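Local coordinates for short chain dehydrogenase (Salmonella typhi, PDB 3G1T), which probably catalyses an NAD(P)-dependent oxidation or reduction, as expected for a member of the short-chain dehydrogenase family, at residues R46-L51 and P66-L71; L71-C76 and N128-L133; S144-L149 and S189-C194. One frame throughout, in Å; residues are numbered along the deposited sequence.

Contact 1 of 3, residues R46-L51 and P66-L71; sequences RNEEKL and PQWFTL
Carboxylate oxygen OE1 of E48 meets the indole of W68 at its edge, in the ring plane, 3.2 Å from CH2. This approach is doubtful in detail, because W68 is modelled in two conformers and the ring geometry holds for one of them. With CG anti to the backbone N (chi1 170°), the extended chain of E48 runs out toward the six-membered ring of W68. In the same conformer L51 CB lies over one face of the indole, toward the rim. The firmer part of the contact is at T70. Its methyl CG2 rests against the helix backbone, 3.5 Å from E48 CA. L51 CD1 packs 3.7 Å from that same T70 CG2, and it also comes 3.3 Å from F69 O. N47 is the N-cap residue, and its O takes the first-turn bond from L51 N. The contact joins the helix and the second strand of the beta-alpha-beta unit 40-45, 48-62, 67-70, a right-handed crossover as in Rossmann folds. L43 of strand 40-45 touches both L51 and W68. No hydrogen bond crosses between the two segments. Apolar packing of L51 and the T70 methyl does most of the work, and the carboxylate of E48 stays on the exposed side.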
ATOM      1  N   ARG A  46      20.235   7.363  -8.393  1.00 34.53           N
ATOM      2  CA  ARG A  46      21.079   7.283  -7.167  1.00 39.25           C
ATOM      3  C   ARG A  46      22.515   7.718  -7.446  1.00 40.84           C
ATOM      4  O   ARG A  46      23.008   8.682  -6.843  1.00 41.71           O
ATOM      5  CB  ARG A  46      21.105   5.850  -6.658  1.00 41.00           C
ATOM      6  CG  ARG A  46      20.269   5.558  -5.456  1.00 59.39           C
ATOM      7  CD  ARG A  46      19.720   4.154  -5.611  1.00 43.52           C
ATOM      8  NE  ARG A  46      18.808   3.775  -4.526  1.00 59.94           N
ATOM      9  CZ  ARG A  46      17.528   4.163  -4.381  1.00 45.82           C
ATOM     10  NH1 ARG A  46      16.926   4.998  -5.247  1.00 58.95           N
ATOM     11  NH2 ARG A  46      16.846   3.705  -3.329  1.00 59.25           N
ATOM     12  N   ASN A  47      23.162   7.033  -8.394  1.00 41.83           N
ATOM     13  CA  ASN A  47      24.575   7.320  -8.727  1.00 42.51           C
ATOM     14  C   ASN A  47      24.935   8.340  -9.821  1.00 42.04           C
ATOM     15  O   ASN A  47      24.717   8.112 -10.992  1.00 42.48           O
ATOM     16  CB  ASN A  47      25.359   6.046  -9.005  1.00 43.97           C
ATOM     17  CG  ASN A  47      26.852   6.311  -8.976  1.00 61.91           C
ATOM     18  OD1 ASN A  47      27.442   6.427  -7.895  1.00 44.79           O
ATOM     19  ND2 ASN A  47      27.455   6.505 -10.152  1.00 44.36           N
ATOM     20  N   GLU A  48      25.566   9.424  -9.420  1.00 41.92           N
ATOM     21  CA  GLU A  48      26.000  10.457 -10.337  1.00 41.84           C
ATOM     22  C   GLU A  48      26.746   9.967 -11.608  1.00 40.42           C
ATOM     23  O   GLU A  48      26.351  10.323 -12.747  1.00 40.42           O
ATOM     24  CB  GLU A  48      26.806  11.474  -9.556  1.00 43.03           C
ATOM     25  CG  GLU A  48      27.524  12.473 -10.367  1.00 44.89           C
ATOM     26  CD  GLU A  48      27.978  13.639  -9.514  1.00 45.56           C
ATOM     27  OE1 GLU A  48      27.118  14.482  -9.183  1.00 45.97           O
ATOM     28  OE2 GLU A  48      29.187  13.729  -9.200  1.00 45.04           O
ATOM     29  N   GLU A  49      27.817   9.179 -11.443  1.00 39.00           N
ATOM     30  CA  GLU A  49      28.599   8.728 -12.625  1.00 36.88           C
ATOM     31  C   GLU A  49      27.801   7.778 -13.563  1.00 36.66           C
ATOM     32  O   GLU A  49      27.959   7.846 -14.795  1.00 36.67           O
ATOM     33  CB  GLU A  49      29.963   8.113 -12.252  1.00 35.14           C
ATOM     34  CG  GLU A  49      31.046   9.109 -11.743  1.00 49.07           C
ATOM     35  CD  GLU A  49      31.622  10.115 -12.789  1.00 32.94           C
ATOM     36  OE1 GLU A  49      32.375  10.982 -12.336  1.00 49.20           O
ATOM     37  OE2 GLU A  49      31.370  10.027 -14.005  1.00 48.98           O
ATOM     38  N   LYS A  50      26.943   6.927 -12.990  1.00 35.82           N
ATOM     39  CA  LYS A  50      26.070   6.024 -13.786  1.00 35.65           C
ATOM     40  C   LYS A  50      25.042   6.834 -14.636  1.00 32.85           C
ATOM     41  O   LYS A  50      24.761   6.482 -15.783  1.00 29.30           O
ATOM     42  CB  LYS A  50      25.330   5.025 -12.878  1.00 38.04           C
ATOM     43  CG  LYS A  50      26.146   3.839 -12.388  1.00 56.48           C
ATOM     44  CD  LYS A  50      25.409   2.528 -12.726  1.00 40.37           C
ATOM     45  CE  LYS A  50      25.561   1.479 -11.615  1.00 57.19           C
ATOM     46  NZ  LYS A  50      25.003   0.133 -12.000  1.00 42.01           N
ATOM     47  N   LEU A  51      24.530   7.929 -14.057  1.00 32.63           N
ATOM     48  CA  LEU A  51      23.645   8.859 -14.763  1.00 31.57           C
ATOM     49  C   LEU A  51      24.386   9.584 -15.828  1.00 31.38           C
ATOM     50  O   LEU A  51      23.829   9.809 -16.898  1.00 31.62           O
ATOM     51  CB  LEU A  51      23.015   9.904 -13.828  1.00 30.17           C
ATOM     52  CG  LEU A  51      21.887   9.525 -12.852  1.00 27.53           C
ATOM     53  CD1 LEU A  51      21.667  10.654 -11.851  1.00 30.16           C
ATOM     54  CD2 LEU A  51      20.598   9.138 -13.518  1.00 29.54           C
ATOM     55  N   PRO A  66      21.314  15.527 -21.876  1.00 30.68           N
ATOM     56  CA  PRO A  66      20.192  15.552 -20.906  1.00 29.63           C
ATOM     57  C   PRO A  66      20.644  16.005 -19.580  1.00 27.78           C
ATOM     58  O   PRO A  66      21.773  15.715 -19.162  1.00 27.23           O
ATOM     59  CB  PRO A  66      19.800  14.081 -20.778  1.00 30.70           C
ATOM     60  CG  PRO A  66      20.194  13.500 -22.050  1.00 27.75           C
ATOM     61  CD  PRO A  66      21.426  14.186 -22.497  1.00 31.02           C
ATOM     62  N   GLN A  67      19.760  16.693 -18.876  1.00 27.46           N
ATOM     63  CA  GLN A  67      20.045  16.995 -17.493  1.00 28.88           C
ATOM     64  C   GLN A  67      19.731  15.816 -16.603  1.00 24.45           C
ATOM     65  O   GLN A  67      18.852  15.011 -16.910  1.00 23.05           O
ATOM     66  CB  GLN A  67      19.297  18.238 -17.040  1.00 32.63           C
ATOM     67  CG  GLN A  67      20.080  19.518 -17.404  1.00 70.48           C
ATOM     68  CD  GLN A  67      19.475  20.782 -16.823  1.00 35.91           C
ATOM     69  OE1 GLN A  67      19.396  21.812 -17.508  1.00 71.14           O
ATOM     70  NE2 GLN A  67      19.021  20.708 -15.561  1.00 70.69           N
ATOM     71  N   TRP A  68      20.482  15.677 -15.540  1.00 23.47           N
ATOM     72  CA  TRP A  68      20.244  14.616 -14.586  0.50 24.38           C
ATOM     73  C   TRP A  68      20.236  15.164 -13.175  1.00 23.86           C
ATOM     74  O   TRP A  68      20.726  16.231 -12.932  1.00 25.29           O
ATOM     75  CB  TRP A  68      21.246  13.450 -14.752  0.50 25.79           C
ATOM     76  CG  TRP A  68      22.699  13.881 -14.835  0.50 27.85           C
ATOM     77  CD1 TRP A  68      23.419  14.132 -15.971  0.50 26.54           C
ATOM     78  CD2 TRP A  68      23.594  14.107 -13.735  0.50 26.62           C
ATOM     79  NE1 TRP A  68      24.708  14.482 -15.647  0.50 27.05           N
ATOM     80  CE2 TRP A  68      24.835  14.497 -14.279  0.50 28.17           C
ATOM     81  CE3 TRP A  68      23.463  14.024 -12.340  0.50 29.08           C
ATOM     82  CZ2 TRP A  68      25.947  14.795 -13.478  0.50 27.29           C
ATOM     83  CZ3 TRP A  68      24.561  14.321 -11.543  0.50 26.45           C
ATOM     84  CH2 TRP A  68      25.790  14.718 -12.117  0.50 29.30           C
ATOM     85  N   PHE A  69      19.668  14.392 -12.270  1.00 23.82           N
ATOM     86  CA  PHE A  69      19.618  14.744 -10.867  1.00 27.49           C
ATOM     87  C   PHE A  69      19.901  13.520 -10.097  1.00 27.94           C
ATOM     88  O   PHE A  69      19.319  12.446 -10.372  1.00 26.87           O
ATOM     89  CB  PHE A  69      18.211  15.137 -10.478  1.00 30.15           C
ATOM     90  CG  PHE A  69      17.806  16.361 -11.087  1.00 30.80           C
ATOM     91  CD1 PHE A  69      18.176  17.557 -10.517  1.00 32.61           C
ATOM     92  CD2 PHE A  69      17.128  16.356 -12.318  1.00 31.45           C
ATOM     93  CE1 PHE A  69      17.845  18.746 -11.121  1.00 30.93           C
ATOM     94  CE2 PHE A  69      16.792  17.533 -12.937  1.00 30.25           C
ATOM     95  CZ  PHE A  69      17.141  18.752 -12.335  1.00 33.83           C
ATOM     96  N   THR A  70      20.711  13.670  -9.068  1.00 29.22           N
ATOM     97  CA  THR A  70      20.885  12.538  -8.169  1.00 29.93           C
ATOM     98  C   THR A  70      19.852  12.735  -7.049  1.00 31.44           C
ATOM     99  O   THR A  70      19.703  13.828  -6.513  1.00 33.18           O
ATOM    100  CB  THR A  70      22.292  12.457  -7.680  1.00 28.86           C
ATOM    101  OG1 THR A  70      22.651  13.760  -7.246  1.00 29.72           O
ATOM    102  CG2 THR A  70      23.246  12.033  -8.842  1.00 26.51           C
ATOM    103  N   LEU A  71      19.072  11.691  -6.764  1.00 31.08           N
ATOM    104  CA  LEU A  71      18.100  11.696  -5.625  1.00 30.23           C
ATOM    105  C   LEU A  71      18.040  10.286  -5.095  1.00 29.79           C
ATOM    106  O   LEU A  71      17.832   9.337  -5.872  1.00 28.51           O
ATOM    107  CB  LEU A  71      16.702  12.164  -6.018  1.00 30.58           C
ATOM    108  CG  LEU A  71      15.604  12.375  -4.938  1.00 34.91           C
ATOM    109  CD1 LEU A  71      15.728  13.656  -4.108  1.00 29.74           C
ATOM    110  CD2 LEU A  71      14.240  12.273  -5.551  1.00 29.56           C
TER

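Contact 2 of 3, residues L71-C76 and N128-L133; sequences LDLLTC and NATFML
The methyl of A129 is the bump at the middle of this contact. It points from helix 116-142 into a shallow hollow of the loop 71-76, made by the backbone and CB of L73 and by the sulfur of C76. The fit is tight. A129 CB lies 3.1 Å from L73 O, while L73 CB is 3.9 Å from the same methyl. C76 SG closes another part of the hollow, 4.0 Å from A129 CB. A small side chain on the helix lets loop and helix come close, and the CA atoms of L73 and A129 are 5.5 Å apart. The leucines fill the space beyond. L73 has CG anti to its carbonyl carbon (chi1 -74°), and this sends its branch along the helix. There L73 CD2 meets L133 CD2 at 4.3 Å, and L71 CD2 comes to that same L133 methyl. M132 supplies a second bump. Its chain bends at the thioether, and its CE sits 3.7 Å from C76 O. A78 and C81 of helix 78-91 also touch M132. The loop keeps its shape through its own bonds. OD2 of D72 accepts from L74 N, 3.3 Å away, in an Asx turn, and D72 O accepts from T75 N. T130 OG1, near L73, is bonded to V125 O of its own helix. The helix also serves the dimer: N128 bonds to W119 of the second subunit, and F131 stacks on that same ring. M132 itself also packs on P116 of the second subunit. Toward the loop the chemistry is different. Every touching residue is buried. A close fit of methyls and branches against the loop, including its carbonyls, joins the two, with no hydrogen bond between them.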
ATOM      1  N   LEU A  71      19.072  11.691  -6.764  1.00 31.08           N
ATOM      2  CA  LEU A  71      18.100  11.696  -5.625  1.00 30.23           C
ATOM      3  C   LEU A  71      18.040  10.286  -5.095  1.00 29.79           C
ATOM      4  O   LEU A  71      17.832   9.337  -5.872  1.00 28.51           O
ATOM      5  CB  LEU A  71      16.702  12.164  -6.018  1.00 30.58           C
ATOM      6  CG  LEU A  71      15.604  12.375  -4.938  1.00 34.91           C
ATOM      7  CD1 LEU A  71      15.728  13.656  -4.108  1.00 29.74           C
ATOM      8  CD2 LEU A  71      14.240  12.273  -5.551  1.00 29.56           C
ATOM      9  N   ASP A  72      18.230  10.148  -3.781  1.00 29.22           N
ATOM     10  CA  ASP A  72      18.155   8.831  -3.137  1.00 29.29           C
ATOM     11  C   ASP A  72      16.795   8.727  -2.479  1.00 25.32           C
ATOM     12  O   ASP A  72      16.538   9.390  -1.488  1.00 22.69           O
ATOM     13  CB  ASP A  72      19.250   8.692  -2.089  1.00 32.11           C
ATOM     14  CG  ASP A  72      19.453   7.256  -1.594  1.00 43.69           C
ATOM     15  OD1 ASP A  72      20.570   6.990  -1.088  1.00 36.45           O
ATOM     16  OD2 ASP A  72      18.555   6.386  -1.670  1.00 35.38           O
ATOM     17  N   LEU A  73      15.924   7.921  -3.061  1.00 25.85           N
ATOM     18  CA  LEU A  73      14.511   7.860  -2.662  1.00 24.98           C
ATOM     19  C   LEU A  73      14.382   7.276  -1.264  1.00 25.07           C
ATOM     20  O   LEU A  73      13.429   7.620  -0.505  1.00 22.38           O
ATOM     21  CB  LEU A  73      13.710   7.025  -3.653  1.00 25.20           C
ATOM     22  CG  LEU A  73      13.394   7.644  -5.049  1.00 31.40           C
ATOM     23  CD1 LEU A  73      12.470   6.738  -5.804  1.00 27.60           C
ATOM     24  CD2 LEU A  73      12.843   9.065  -5.044  1.00 25.55           C
ATOM     25  N   LEU A  74      15.351   6.434  -0.913  1.00 24.40           N
ATOM     26  CA  LEU A  74      15.368   5.831   0.455  1.00 23.47           C
ATOM     27  C   LEU A  74      15.478   6.849   1.544  1.00 23.48           C
ATOM     28  O   LEU A  74      14.902   6.675   2.619  1.00 24.12           O
ATOM     29  CB  LEU A  74      16.458   4.765   0.601  1.00 22.62           C
ATOM     30  CG  LEU A  74      16.480   3.920   1.875  1.00 30.06           C
ATOM     31  CD1 LEU A  74      15.133   3.219   2.123  1.00 21.97           C
ATOM     32  CD2 LEU A  74      17.721   2.886   1.882  1.00 22.68           C
ATOM     33  N   THR A  75      16.243   7.915   1.287  1.00 25.98           N
ATOM     34  CA  THR A  75      16.590   8.869   2.345  1.00 27.32           C
ATOM     35  C   THR A  75      16.042  10.274   2.079  1.00 28.38           C
ATOM     36  O   THR A  75      16.129  11.137   2.944  1.00 29.26           O
ATOM     37  CB  THR A  75      18.124   8.985   2.565  1.00 27.64           C
ATOM     38  OG1 THR A  75      18.717   9.586   1.424  1.00 30.93           O
ATOM     39  CG2 THR A  75      18.801   7.632   2.866  1.00 29.72           C
ATOM     40  N   CYS A  76      15.460  10.499   0.907  1.00 27.98           N
ATOM     41  CA  CYS A  76      15.075  11.873   0.554  1.00 27.55           C
ATOM     42  C   CYS A  76      13.918  12.428   1.398  1.00 27.80           C
ATOM     43  O   CYS A  76      13.039  11.685   1.866  1.00 26.65           O
ATOM     44  CB  CYS A  76      14.781  12.054  -0.947  1.00 26.35           C
ATOM     45  SG  CYS A  76      13.218  11.292  -1.485  1.00 21.15           S
ATOM     46  N   ASN A 128       6.332   6.015  -0.248  1.00 14.54           N
ATOM     47  CA  ASN A 128       6.337   7.395   0.312  1.00 15.01           C
ATOM     48  C   ASN A 128       7.200   8.388  -0.444  1.00 16.38           C
ATOM     49  O   ASN A 128       6.834   9.562  -0.605  1.00 17.26           O
ATOM     50  CB  ASN A 128       6.772   7.397   1.783  1.00 15.40           C
ATOM     51  CG  ASN A 128       5.914   6.484   2.652  1.00 19.23           C
ATOM     52  OD1 ASN A 128       4.764   6.274   2.376  1.00 16.52           O
ATOM     53  ND2 ASN A 128       6.535   5.869   3.686  1.00 17.54           N
ATOM     54  N   ALA A 129       8.389   7.969  -0.874  1.00 14.66           N
ATOM     55  CA  ALA A 129       9.218   8.869  -1.645  1.00 15.69           C
ATOM     56  C   ALA A 129       8.699   9.068  -3.069  1.00 14.35           C
ATOM     57  O   ALA A 129       8.847  10.118  -3.648  1.00 15.58           O
ATOM     58  CB  ALA A 129      10.611   8.301  -1.704  1.00 17.46           C
ATOM     59  N   THR A 130       8.074   8.041  -3.645  1.00 15.60           N
ATOM     60  CA  THR A 130       7.527   8.152  -4.964  1.00 16.93           C
ATOM     61  C   THR A 130       6.338   9.146  -4.872  1.00 17.20           C
ATOM     62  O   THR A 130       6.174   9.996  -5.726  1.00 17.23           O
ATOM     63  CB  THR A 130       7.112   6.739  -5.470  1.00 17.52           C
ATOM     64  OG1 THR A 130       8.295   5.935  -5.632  1.00 19.51           O
ATOM     65  CG2 THR A 130       6.386   6.824  -6.770  1.00 19.01           C
ATOM     66  N   PHE A 131       5.553   9.058  -3.801  1.00 15.62           N
ATOM     67  CA  PHE A 131       4.537  10.089  -3.532  1.00 15.55           C
ATOM     68  C   PHE A 131       5.107  11.494  -3.371  1.00 15.78           C
ATOM     69  O   PHE A 131       4.645  12.429  -4.003  1.00 14.88           O
ATOM     70  CB  PHE A 131       3.689   9.724  -2.248  1.00 14.42           C
ATOM     71  CG  PHE A 131       3.092  10.943  -1.549  1.00 14.75           C
ATOM     72  CD1 PHE A 131       2.093  11.678  -2.183  1.00 16.50           C
ATOM     73  CD2 PHE A 131       3.567  11.345  -0.284  1.00 15.88           C
ATOM     74  CE1 PHE A 131       1.546  12.808  -1.554  1.00 16.31           C
ATOM     75  CE2 PHE A 131       2.992  12.513   0.407  1.00 17.57           C
ATOM     76  CZ  PHE A 131       1.963  13.237  -0.309  1.00 18.23           C
ATOM     77  N   MET A 132       6.096  11.653  -2.508  1.00 14.64           N
ATOM     78  CA  MET A 132       6.695  12.969  -2.258  1.00 15.73           C
ATOM     79  C   MET A 132       7.227  13.635  -3.540  1.00 16.84           C
ATOM     80  O   MET A 132       7.000  14.848  -3.775  1.00 17.53           O
ATOM     81  CB  MET A 132       7.800  12.847  -1.247  1.00 15.60           C
ATOM     82  CG  MET A 132       7.255  12.793   0.258  1.00 20.80           C
ATOM     83  SD  MET A 132       8.472  12.912   1.615  1.00 12.87           S
ATOM     84  CE  MET A 132       9.395  11.396   1.342  1.00 23.94           C
ATOM     85  N   LEU A 133       8.015  12.860  -4.308  1.00 16.98           N
ATOM     86  CA  LEU A 133       8.482  13.309  -5.645  1.00 17.07           C
ATOM     87  C   LEU A 133       7.336  13.681  -6.590  1.00 17.59           C
ATOM     88  O   LEU A 133       7.336  14.782  -7.183  1.00 17.54           O
ATOM     89  CB  LEU A 133       9.363  12.224  -6.299  1.00 14.65           C
ATOM     90  CG  LEU A 133      10.012  12.649  -7.634  1.00 10.08           C
ATOM     91  CD1 LEU A 133      10.823  14.013  -7.474  1.00 14.74           C
ATOM     92  CD2 LEU A 133      10.892  11.409  -8.064  1.00 15.85           C
TER

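Contact 3 of 3, residues S144-L149 and S189-C194; sequences SDAGSL and SLRVNC
L149, R191 and S189 bury the most surface here, and each pairs the two strands in its own way. L149 N donates to R191 O and L149 O accepts from N193 N, both at 3.0 Å, the regular ladder of parallel strands. Its side chain lies alongside V192 and points the same way, with CD2 3.9 Å from V192 CG1. L190 CD1 packs near its CB on the same face. R191 lies on the other face. Its N bonds to G147 O, nearly straight at 168°. Its chain is extended from CG to NE and carries the guanidinium back over S148, whose CB sits 3.6 Å above the centre of that plane. NH2 then reaches A146 O at 3.1 Å, from above the carbonyl plane rather than along a lone pair. R191 NE bonds to S235 OG outside the two segments. S189 O accepts a weak bond from G147 N, where the ladder begins. A water there bonds to S144 O and G147 N. A second water links S148 OG, L149 O and N193 ND2. Beyond the segments, S148 OG also bonds to L230 O and N193 OD1 to M241 N. These are adjacent interior strands, fifth and sixth across the parallel sheet, connected through helix 165-185. That helix covers V192, helix 116-142 covers L149 and L190, and strands 97-99 and 242-244 flank the pair.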
ATOM      1  N   SER A 144       1.692  21.071 -18.841  1.00 16.23           N
ATOM      2  CA  SER A 144       1.623  20.349 -20.128  1.00 14.46           C
ATOM      3  C   SER A 144       0.235  20.479 -20.830  1.00 16.37           C
ATOM      4  O   SER A 144      -0.808  20.542 -20.145  1.00 16.86           O
ATOM      5  CB  SER A 144       1.932  18.841 -19.956  1.00 14.63           C
ATOM      6  OG  SER A 144       1.878  18.110 -21.193  1.00 15.32           O
ATOM      7  N   ASP A 145       0.198  20.433 -22.173  1.00 15.26           N
ATOM      8  CA  ASP A 145      -1.114  20.391 -22.895  1.00 16.87           C
ATOM      9  C   ASP A 145      -1.769  19.000 -22.726  1.00 19.24           C
ATOM     10  O   ASP A 145      -2.949  18.791 -22.947  1.00 19.73           O
ATOM     11  CB  ASP A 145      -0.909  20.656 -24.427  1.00 16.19           C
ATOM     12  CG  ASP A 145      -0.158  19.507 -25.147  1.00 11.60           C
ATOM     13  OD1 ASP A 145       0.957  19.113 -24.651  1.00 18.93           O
ATOM     14  OD2 ASP A 145      -0.675  18.912 -26.168  1.00 16.22           O
ATOM     15  N   ALA A 146      -0.973  18.009 -22.342  1.00 17.82           N
ATOM     16  CA  ALA A 146      -1.492  16.673 -22.122  1.00 16.49           C
ATOM     17  C   ALA A 146      -0.449  15.862 -21.301  1.00 15.86           C
ATOM     18  O   ALA A 146       0.248  14.981 -21.818  1.00 18.69           O
ATOM     19  CB  ALA A 146      -1.805  16.009 -23.468  1.00 19.77           C
ATOM     20  N   GLY A 147      -0.381  16.152 -20.017  1.00 14.49           N
ATOM     21  CA  GLY A 147       0.689  15.576 -19.140  1.00 15.03           C
ATOM     22  C   GLY A 147       0.393  14.099 -18.892  1.00 14.74           C
ATOM     23  O   GLY A 147      -0.766  13.645 -18.900  1.00 13.80           O
ATOM     24  N   SER A 148       1.457  13.311 -18.683  1.00 13.83           N
ATOM     25  CA  SER A 148       1.238  11.817 -18.467  1.00 14.10           C
ATOM     26  C   SER A 148       2.183  11.367 -17.312  1.00 15.53           C
ATOM     27  O   SER A 148       3.395  11.576 -17.381  1.00 14.34           O
ATOM     28  CB  SER A 148       1.558  11.024 -19.736  1.00 15.65           C
ATOM     29  OG  SER A 148       1.393   9.607 -19.507  1.00 17.27           O
ATOM     30  N   LEU A 149       1.590  10.847 -16.253  1.00 13.69           N
ATOM     31  CA  LEU A 149       2.326  10.409 -15.021  1.00 13.42           C
ATOM     32  C   LEU A 149       2.116   8.860 -14.990  1.00 16.44           C
ATOM     33  O   LEU A 149       0.979   8.333 -15.121  1.00 13.73           O
ATOM     34  CB  LEU A 149       1.649  11.068 -13.807  1.00 13.29           C
ATOM     35  CG  LEU A 149       2.053  10.568 -12.393  1.00 15.06           C
ATOM     36  CD1 LEU A 149       3.532  10.885 -12.193  1.00 14.36           C
ATOM     37  CD2 LEU A 149       1.258  11.332 -11.387  1.00 15.32           C
ATOM     38  N   SER A 189      -5.950  18.057 -17.616  1.00 15.84           N
ATOM     39  CA  SER A 189      -5.018  17.816 -18.736  1.00 17.16           C
ATOM     40  C   SER A 189      -4.007  16.704 -18.405  1.00 15.71           C
ATOM     41  O   SER A 189      -3.289  16.239 -19.304  1.00 16.01           O
ATOM     42  CB  SER A 189      -4.233  19.088 -19.042  1.00 18.18           C
ATOM     43  OG  SER A 189      -3.455  19.500 -17.923  1.00 19.63           O
ATOM     44  N   LEU A 190      -4.065  16.226 -17.164  1.00 13.69           N
ATOM     45  CA  LEU A 190      -3.113  15.179 -16.653  1.00 13.08           C
ATOM     46  C   LEU A 190      -3.760  13.833 -16.570  1.00 13.62           C
ATOM     47  O   LEU A 190      -4.727  13.649 -15.824  1.00 15.68           O
ATOM     48  CB  LEU A 190      -2.643  15.554 -15.234  1.00 15.91           C
ATOM     49  CG  LEU A 190      -1.589  14.653 -14.538  1.00 16.32           C
ATOM     50  CD1 LEU A 190      -0.225  14.246 -15.357  1.00 15.31           C
ATOM     51  CD2 LEU A 190      -1.291  15.317 -13.117  1.00 16.18           C
ATOM     52  N   ARG A 191      -3.179  12.834 -17.287  1.00 13.88           N
ATOM     53  CA  ARG A 191      -3.599  11.472 -17.138  1.00 14.47           C
ATOM     54  C   ARG A 191      -2.586  10.659 -16.324  1.00 16.14           C
ATOM     55  O   ARG A 191      -1.364  11.031 -16.245  1.00 14.36           O
ATOM     56  CB  ARG A 191      -3.822  10.827 -18.478  1.00 15.48           C
ATOM     57  CG  ARG A 191      -2.558  10.728 -19.329  1.00 18.04           C
ATOM     58  CD  ARG A 191      -2.933  10.310 -20.746  1.00 15.13           C
ATOM     59  NE  ARG A 191      -1.765  10.147 -21.680  1.00 14.79           N
ATOM     60  CZ  ARG A 191      -1.104  11.145 -22.256  1.00 16.37           C
ATOM     61  NH1 ARG A 191      -0.066  10.883 -23.101  1.00 15.65           N
ATOM     62  NH2 ARG A 191      -1.441  12.403 -22.020  1.00 16.37           N
ATOM     63  N   VAL A 192      -3.108   9.641 -15.649  1.00 15.14           N
ATOM     64  CA  VAL A 192      -2.216   8.938 -14.608  1.00 15.77           C
ATOM     65  C   VAL A 192      -2.478   7.475 -14.734  1.00 15.97           C
ATOM     66  O   VAL A 192      -3.626   7.066 -14.604  1.00 16.03           O
ATOM     67  CB  VAL A 192      -2.605   9.369 -13.149  1.00 16.56           C
ATOM     68  CG1 VAL A 192      -1.606   8.822 -12.118  1.00 17.37           C
ATOM     69  CG2 VAL A 192      -2.769  10.910 -13.070  1.00 16.39           C
ATOM     70  N   ASN A 193      -1.436   6.638 -14.845  1.00 15.05           N
ATOM     71  CA  ASN A 193      -1.717   5.211 -15.116  1.00 12.66           C
ATOM     72  C   ASN A 193      -0.565   4.387 -14.600  1.00 13.75           C
ATOM     73  O   ASN A 193       0.427   4.977 -14.217  1.00 14.33           O
ATOM     74  CB  ASN A 193      -1.759   4.972 -16.615  1.00 13.82           C
ATOM     75  CG  ASN A 193      -2.978   5.599 -17.251  1.00 14.91           C
ATOM     76  OD1 ASN A 193      -4.090   5.071 -17.109  1.00 15.97           O
ATOM     77  ND2 ASN A 193      -2.780   6.729 -17.970  1.00 13.08           N
ATOM     78  N   CYS A 194      -0.772   3.086 -14.482  1.00 14.14           N
ATOM     79  CA  CYS A 194       0.390   2.192 -14.170  1.00 14.74           C
ATOM     80  C   CYS A 194       0.824   1.296 -15.315  1.00 16.38           C
ATOM     81  O   CYS A 194      -0.016   0.919 -16.171  1.00 16.08           O
ATOM     82  CB  CYS A 194      -0.011   1.253 -13.035  1.00 14.74           C
ATOM     83  SG  CYS A 194       0.024   2.052 -11.374  1.00 17.21           S
TER
HETATM   84  O   HOH W   1      -1.117  18.547 -18.113  1.00 22.95           O
HETATM   85  O   HOH W   2      -0.286   8.119 -17.682  1.00 13.61           O

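In the fold
Contacts 1 and 3 belong to the same parallel sheet, but at different depths. Contact 1 lies at its outer strand 67-70 and is partly exposed. Contact 3 pairs two interior strands and is buried. Contact 2 is also buried, yet it joins a loop and a helix outside the sheet. Only contact 3 has hydrogen bonds across its segments; the other two are held mainly by apolar packing. L71 belongs to contacts 1 and 2, and R46 NH2 of the first lies 3.6 Å from D72 OD2 of the second, a long, weak ion pair. Contacts 2 and 3 do not touch, but helix 116-142 is followed by strand 147-152.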